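Local coordinates for protein extracellular ligand-binding receptor (Desulfohalobium retbaense DSM 5692, PDB 5ERE) that probably senses small solutes outside the cell, carrying ketoleucine in a periplasmic-binding-protein domain and cytosine in a tandem PAS sensor, at residues Q334-I339 with D460-I465; L480-T485 with N554-L559. All blocks are in the same frame, centred on the assembly; numbering follows the deposited sequence.

Contact 1 (Q334-I339 with D460-I465); sequences QELNAI and DFFGSI. With ACY (acetic acid), chain D.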
loop_
_atom_site.group_PDB
_atom_site.type_symbol
_atom_site.label_atom_id
_atom_site.label_comp_id
_atom_site.label_asym_id
_atom_site.label_seq_id
_atom_site.Cartn_x
_atom_site.Cartn_y
_atom_site.Cartn_z
ATOM N N GLN A 334 12.531 4.533 10.730
ATOM C CA GLN A 334 13.552 3.494 10.837
ATOM C C GLN A 334 14.245 3.233 9.512
ATOM O O GLN A 334 15.460 3.017 9.477
ATOM C CB GLN A 334 12.938 2.194 11.349
ATOM C CG GLN A 334 12.580 2.274 12.805
ATOM C CD GLN A 334 11.840 1.053 13.293
ATOM O OE1 GLN A 334 11.529 0.136 12.527
ATOM N NE2 GLN A 334 11.548 1.038 14.572
ATOM N N GLU A 335 13.496 3.217 8.411
ATOM C CA GLU A 335 14.159 2.982 7.148
ATOM C C GLU A 335 15.108 4.134 6.867
ATOM O O GLU A 335 16.242 3.909 6.445
ATOM C CB GLU A 335 13.169 2.811 6.008
ATOM C CG GLU A 335 13.867 2.591 4.679
ATOM C CD GLU A 335 12.948 2.059 3.601
ATOM O OE1 GLU A 335 11.731 2.028 3.846
ATOM O OE2 GLU A 335 13.441 1.681 2.507
ATOM N N LEU A 336 14.651 5.362 7.126
ATOM C CA LEU A 336 15.485 6.544 6.914
ATOM C C LEU A 336 16.735 6.540 7.808
ATOM O O LEU A 336 17.819 6.857 7.337
ATOM C CB LEU A 336 14.678 7.833 7.147
ATOM C CG LEU A 336 13.646 8.145 6.049
ATOM C CD1 LEU A 336 12.608 9.192 6.479
ATOM C CD2 LEU A 336 14.315 8.548 4.690
ATOM N N ASN A 337 16.600 6.210 9.096
ATOM C CA ASN A 337 17.779 6.163 9.967
ATOM C C ASN A 337 18.786 5.128 9.520
ATOM O O ASN A 337 19.979 5.373 9.584
ATOM C CB ASN A 337 17.384 5.898 11.425
ATOM C CG ASN A 337 16.720 7.131 12.073
ATOM O OD1 ASN A 337 17.054 8.283 11.747
ATOM N ND2 ASN A 337 15.763 6.891 12.955
ATOM N N ALA A 338 18.310 3.980 9.057
ATOM C CA ALA A 338 19.212 2.934 8.601
ATOM C C ALA A 338 19.888 3.308 7.265
ATOM O O ALA A 338 21.051 2.976 7.003
ATOM C CB ALA A 338 18.464 1.643 8.465
ATOM N N ILE A 339 19.171 4.003 6.402
ATOM C CA ILE A 339 19.833 4.500 5.203
ATOM C C ILE A 339 20.935 5.488 5.563
ATOM O O ILE A 339 22.069 5.357 5.094
ATOM C CB ILE A 339 18.812 5.144 4.237
ATOM C CG1 ILE A 339 17.947 4.026 3.677
ATOM C CG2 ILE A 339 19.519 5.873 3.137
ATOM C CD1 ILE A 339 16.707 4.528 2.915
ATOM N N ASP A 460 15.332 13.394 -5.279
ATOM C CA ASP A 460 14.087 12.830 -4.765
ATOM C C ASP A 460 14.343 11.825 -3.634
ATOM O O ASP A 460 13.621 10.842 -3.502
ATOM C CB ASP A 460 13.302 12.141 -5.871
ATOM C CG ASP A 460 14.024 10.932 -6.416
ATOM O OD1 ASP A 460 15.267 10.888 -6.240
ATOM O OD2 ASP A 460 13.349 10.023 -6.966
ATOM N N PHE A 461 15.380 12.086 -2.842
ATOM C CA PHE A 461 15.810 11.187 -1.768
ATOM C C PHE A 461 14.640 10.832 -0.827
ATOM O O PHE A 461 14.259 9.672 -0.659
ATOM C CB PHE A 461 16.970 11.850 -0.983
ATOM C CG PHE A 461 17.356 11.108 0.279
ATOM C CD1 PHE A 461 18.111 9.921 0.211
ATOM C CD2 PHE A 461 16.976 11.578 1.507
ATOM C CE1 PHE A 461 18.449 9.237 1.354
ATOM C CE2 PHE A 461 17.319 10.884 2.668
ATOM C CZ PHE A 461 18.049 9.730 2.593
ATOM N N PHE A 462 14.053 11.829 -0.191
ATOM C CA PHE A 462 13.007 11.522 0.752
ATOM C C PHE A 462 11.779 10.927 0.099
ATOM O O PHE A 462 11.253 9.933 0.572
ATOM C CB PHE A 462 12.626 12.776 1.534
ATOM C CG PHE A 462 13.622 13.165 2.580
ATOM C CD1 PHE A 462 13.840 12.357 3.682
ATOM C CD2 PHE A 462 14.330 14.352 2.473
ATOM C CE1 PHE A 462 14.757 12.715 4.654
ATOM C CE2 PHE A 462 15.254 14.718 3.431
ATOM C CZ PHE A 462 15.464 13.896 4.530
ATOM N N GLY A 463 11.316 11.541 -0.985
ATOM C CA GLY A 463 10.163 11.052 -1.714
ATOM C C GLY A 463 10.273 9.605 -2.141
ATOM O O GLY A 463 9.310 8.850 -2.036
ATOM N N SER A 464 11.441 9.214 -2.645
ATOM C CA SER A 464 11.612 7.866 -3.136
ATOM C C SER A 464 11.436 6.862 -1.971
ATOM O O SER A 464 10.898 5.774 -2.146
ATOM C CB SER A 464 12.982 7.710 -3.801
ATOM O OG SER A 464 14.073 7.815 -2.885
ATOM N N ILE A 465 11.807 7.264 -0.775
ATOM C CA ILE A 465 11.684 6.355 0.379
ATOM C C ILE A 465 10.258 6.437 0.921
ATOM O O ILE A 465 9.561 5.429 1.056
ATOM C CB ILE A 465 12.747 6.697 1.423
ATOM C CG1 ILE A 465 14.116 6.312 0.863
ATOM C CG2 ILE A 465 12.480 5.972 2.790
ATOM C CD1 ILE A 465 15.271 7.115 1.374
HETATM C C ACY D . 13.218 14.904 -1.666
HETATM O O ACY D . 12.383 14.030 -2.052
HETATM O OXT ACY D . 14.242 14.655 -0.989
HETATM C CH3 ACY D . 12.990 16.361 -2.029
HETATM O O HOH W 1 10.763 2.760 1.247
#
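Ile339 and Ile465 meet tip to tip, CD1 to CD1 at 3.3 Å, tighter than an ordinary methyl contact. This is the dense side of the interface. Leu336 pushes CD2 in beside them, 3.7 Å from Ile465 CG2, and the same methyl reaches Phe462 CD1 at 4.0 Å. The other branch of Ile339, CG2, lies at the edge of the Phe461 ring, 4.0 Å from CE1. With CG anti to the backbone N (chi1 171°), the Phe461 ring slips under Ile465 CD1 and sets its CD2 over the centre of the Phe462 ring. Cutting Ile465 back to an alanine is likely to open a gap between helix 461-470 and the ends of Leu336 and Ile339 and take the methyl away from the rim of one Phe461 face. The looser side is polar: a water donates to Glu335 OE1 and to Ile465 O, at 2.9 Å each, while Lys469 and Arg468 form salt bridges with the Glu335 carboxylate. An acetate, probably from the crystallisation liquor, accepts from Phe462 N and Gly463 N at the start of helix 461-470. The axes of the short segments 334-339 and 461-465 approach to 11.2 Å at 131°; a long leading helix packed on the short helix that links two sheet modules is the layout of a tandem PAS sensor.

Contact 2 (L480-T485 with N554-L559); sequences LQRDGT and NYRLAL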
loop_
_atom_site.group_PDB
_atom_site.type_symbol
_atom_site.label_atom_id
_atom_site.label_comp_id
_atom_site.label_asym_id
_atom_site.label_seq_id
_atom_site.Cartn_x
_atom_site.Cartn_y
_atom_site.Cartn_z
ATOM N N LEU A 480 10.167 18.215 7.340
ATOM C CA LEU A 480 10.429 19.618 7.616
ATOM C C LEU A 480 11.843 19.801 8.115
ATOM O O LEU A 480 12.365 18.992 8.902
ATOM C CB LEU A 480 9.467 20.155 8.684
ATOM C CG LEU A 480 8.410 21.183 8.331
ATOM C CD1 LEU A 480 7.591 20.710 7.141
ATOM C CD2 LEU A 480 7.509 21.418 9.567
ATOM N N GLN A 481 12.460 20.892 7.687
ATOM C CA GLN A 481 13.712 21.369 8.253
ATOM C C GLN A 481 13.507 22.023 9.613
ATOM O O GLN A 481 12.421 22.474 9.907
ATOM C CB GLN A 481 14.325 22.379 7.330
ATOM C CG GLN A 481 15.787 22.361 7.333
ATOM C CD GLN A 481 16.307 22.858 6.028
ATOM O OE1 GLN A 481 17.077 22.175 5.379
ATOM N NE2 GLN A 481 15.872 24.051 5.623
ATOM N N ARG A 482 14.557 22.113 10.419
ATOM C CA ARG A 482 14.409 22.695 11.766
ATOM C C ARG A 482 13.816 24.109 11.722
ATOM O O ARG A 482 12.884 24.405 12.468
ATOM C CB ARG A 482 15.747 22.719 12.478
ATOM C CG ARG A 482 15.686 22.331 13.929
ATOM C CD ARG A 482 15.482 23.517 14.758
ATOM N NE ARG A 482 15.469 23.218 16.185
ATOM C CZ ARG A 482 15.110 24.112 17.103
ATOM N NH1 ARG A 482 14.712 25.327 16.719
ATOM N NH2 ARG A 482 15.118 23.795 18.393
ATOM N N ASP A 483 14.333 24.959 10.832
ATOM C CA ASP A 483 13.781 26.302 10.609
ATOM C C ASP A 483 12.361 26.330 10.039
ATOM O O ASP A 483 11.916 27.379 9.599
ATOM C CB ASP A 483 14.703 27.118 9.659
ATOM C CG ASP A 483 14.792 26.540 8.239
ATOM O OD1 ASP A 483 13.974 25.678 7.858
ATOM O OD2 ASP A 483 15.685 26.977 7.479
ATOM N N GLY A 484 11.657 25.202 10.004
ATOM C CA GLY A 484 10.310 25.183 9.440
ATOM C C GLY A 484 10.150 24.999 7.926
ATOM O O GLY A 484 9.047 24.763 7.460
ATOM N N THR A 485 11.228 25.070 7.156
ATOM C CA THR A 485 11.140 24.864 5.700
ATOM C C THR A 485 10.739 23.430 5.308
ATOM O O THR A 485 11.302 22.437 5.788
ATOM C CB THR A 485 12.474 25.182 5.018
ATOM O OG1 THR A 485 12.980 26.433 5.494
ATOM C CG2 THR A 485 12.314 25.238 3.505
ATOM N N ASN A 554 19.009 17.458 12.309
ATOM C CA ASN A 554 17.805 16.669 12.389
ATOM C C ASN A 554 16.666 17.279 11.572
ATOM O O ASN A 554 16.541 18.497 11.484
ATOM C CB ASN A 554 17.401 16.507 13.859
ATOM C CG ASN A 554 18.513 15.879 14.690
ATOM O OD1 ASN A 554 18.910 14.735 14.461
ATOM N ND2 ASN A 554 19.039 16.635 15.632
ATOM N N TYR A 555 15.866 16.394 10.975
ATOM C CA TYR A 555 14.672 16.745 10.218
ATOM C C TYR A 555 13.476 16.168 10.899
ATOM O O TYR A 555 13.531 15.044 11.444
ATOM C CB TYR A 555 14.735 16.197 8.775
ATOM C CG TYR A 555 16.039 16.453 8.118
ATOM C CD1 TYR A 555 16.384 17.713 7.673
ATOM C CD2 TYR A 555 16.951 15.430 7.968
ATOM C CE1 TYR A 555 17.611 17.935 7.078
ATOM C CE2 TYR A 555 18.147 15.644 7.392
ATOM C CZ TYR A 555 18.484 16.890 6.946
ATOM O OH TYR A 555 19.721 17.058 6.364
ATOM N N ARG A 556 12.374 16.901 10.821
ATOM C CA ARG A 556 11.123 16.413 11.344
ATOM C C ARG A 556 10.383 15.645 10.278
ATOM O O ARG A 556 10.269 16.101 9.137
ATOM C CB ARG A 556 10.251 17.560 11.869
ATOM C CG ARG A 556 10.970 18.514 12.774
ATOM C CD ARG A 556 11.183 17.955 14.201
ATOM N NE ARG A 556 11.770 18.973 15.072
ATOM C CZ ARG A 556 12.961 18.905 15.671
ATOM N NH1 ARG A 556 13.738 17.842 15.541
ATOM N NH2 ARG A 556 13.376 19.911 16.435
ATOM N N LEU A 557 9.883 14.479 10.695
ATOM C CA LEU A 557 9.176 13.521 9.880
ATOM C C LEU A 557 7.791 13.433 10.446
ATOM O O LEU A 557 7.608 12.985 11.587
ATOM C CB LEU A 557 9.881 12.150 9.907
ATOM C CG LEU A 557 9.335 11.039 9.011
ATOM C CD1 LEU A 557 9.706 11.301 7.534
ATOM C CD2 LEU A 557 9.887 9.684 9.484
ATOM N N ALA A 558 6.812 13.895 9.668
ATOM C CA ALA A 558 5.438 14.005 10.153
ATOM C C ALA A 558 4.510 13.182 9.300
ATOM O O ALA A 558 4.629 13.143 8.062
ATOM C CB ALA A 558 4.997 15.427 10.158
ATOM N N LEU A 559 3.566 12.557 9.979
ATOM C CA LEU A 559 2.494 11.791 9.367
ATOM C C LEU A 559 1.166 12.399 9.738
ATOM O O LEU A 559 0.909 12.614 10.920
ATOM C CB LEU A 559 2.540 10.332 9.823
ATOM C CG LEU A 559 1.496 9.413 9.180
ATOM C CD1 LEU A 559 2.051 7.982 9.226
ATOM C CD2 LEU A 559 0.122 9.463 9.847
HETATM O O HOH W 2 16.951 20.556 10.254
#
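Leu480 and Arg556 form an antiparallel hydrogen-bonded pair at the end of strand 476-480, just where the chain turns back through a beta hairpin toward strand 486-488. The turn from Gln481 to Gly484 is type I, followed by a G1 bulge: Gly484 N bonds to Gln481 O, and Gln481 N to Thr485 O. Gly484 has a positive phi (85°), at which a side chain would be jammed against the carbonyl O of Asp483.

Two backbone bonds join the segments, Leu480 N to Arg556 O and Arg556 N to Leu480 O, both 2.8 Å. Leu480 O also lies at the edge of the Tyr555 ring, near its plane, 3.7 Å from Tyr555 CB. A water lies between Arg482 N and Asn554 O, though its distance to the latter is too short to trust.

Apolar contact is slight. The CB atoms of Leu480 and Arg556 stand 4.2 Å apart on one face of the sheet, while Tyr555 leaves its strand on the other side and gives its hydroxyl to a bond with Ser424 O.

Across the contact, two arginines lie side by side and point the same way, Arg482 NE 3.9 Å from Arg556 NH2, with guanidinium planes 61° apart. A bend at chi2 (-77°) turns the Arg556 chain toward Met518 O, Val519 O and Ser547 OG, which bind its nitrogens and probably ease the like-charge approach.

Within the turn, Asp483 closes an Asx turn: its OD1 accepts from Thr485 N at 2.9 Å and from Thr485 OG1 at 2.7 Å, both reaching it from the same face of the carboxylate plane.

In the fold
Both segments of contact 1 come earlier in the chain than either segment of contact 2, and the centres of the two contacts lie 14 Å apart. They are stacked in layers: the helix pair of 324-357 and 461-470 lies on one face of the five-stranded antiparallel sheet that holds strands 476-480 and 553-561. Leu336 CD1 meets Leu557 CD1 at 3.7 Å, and Phe462 CZ packs against Tyr555 CD2 at 4.0 Å, so the two contacts touch directly. Helix 461-470 follows the sheet module that binds cytosine and leads into this second one. Helix 324-357 runs from the binding-protein portion across both, so the contacts probably belong to the joint through which the two PAS modules are coupled.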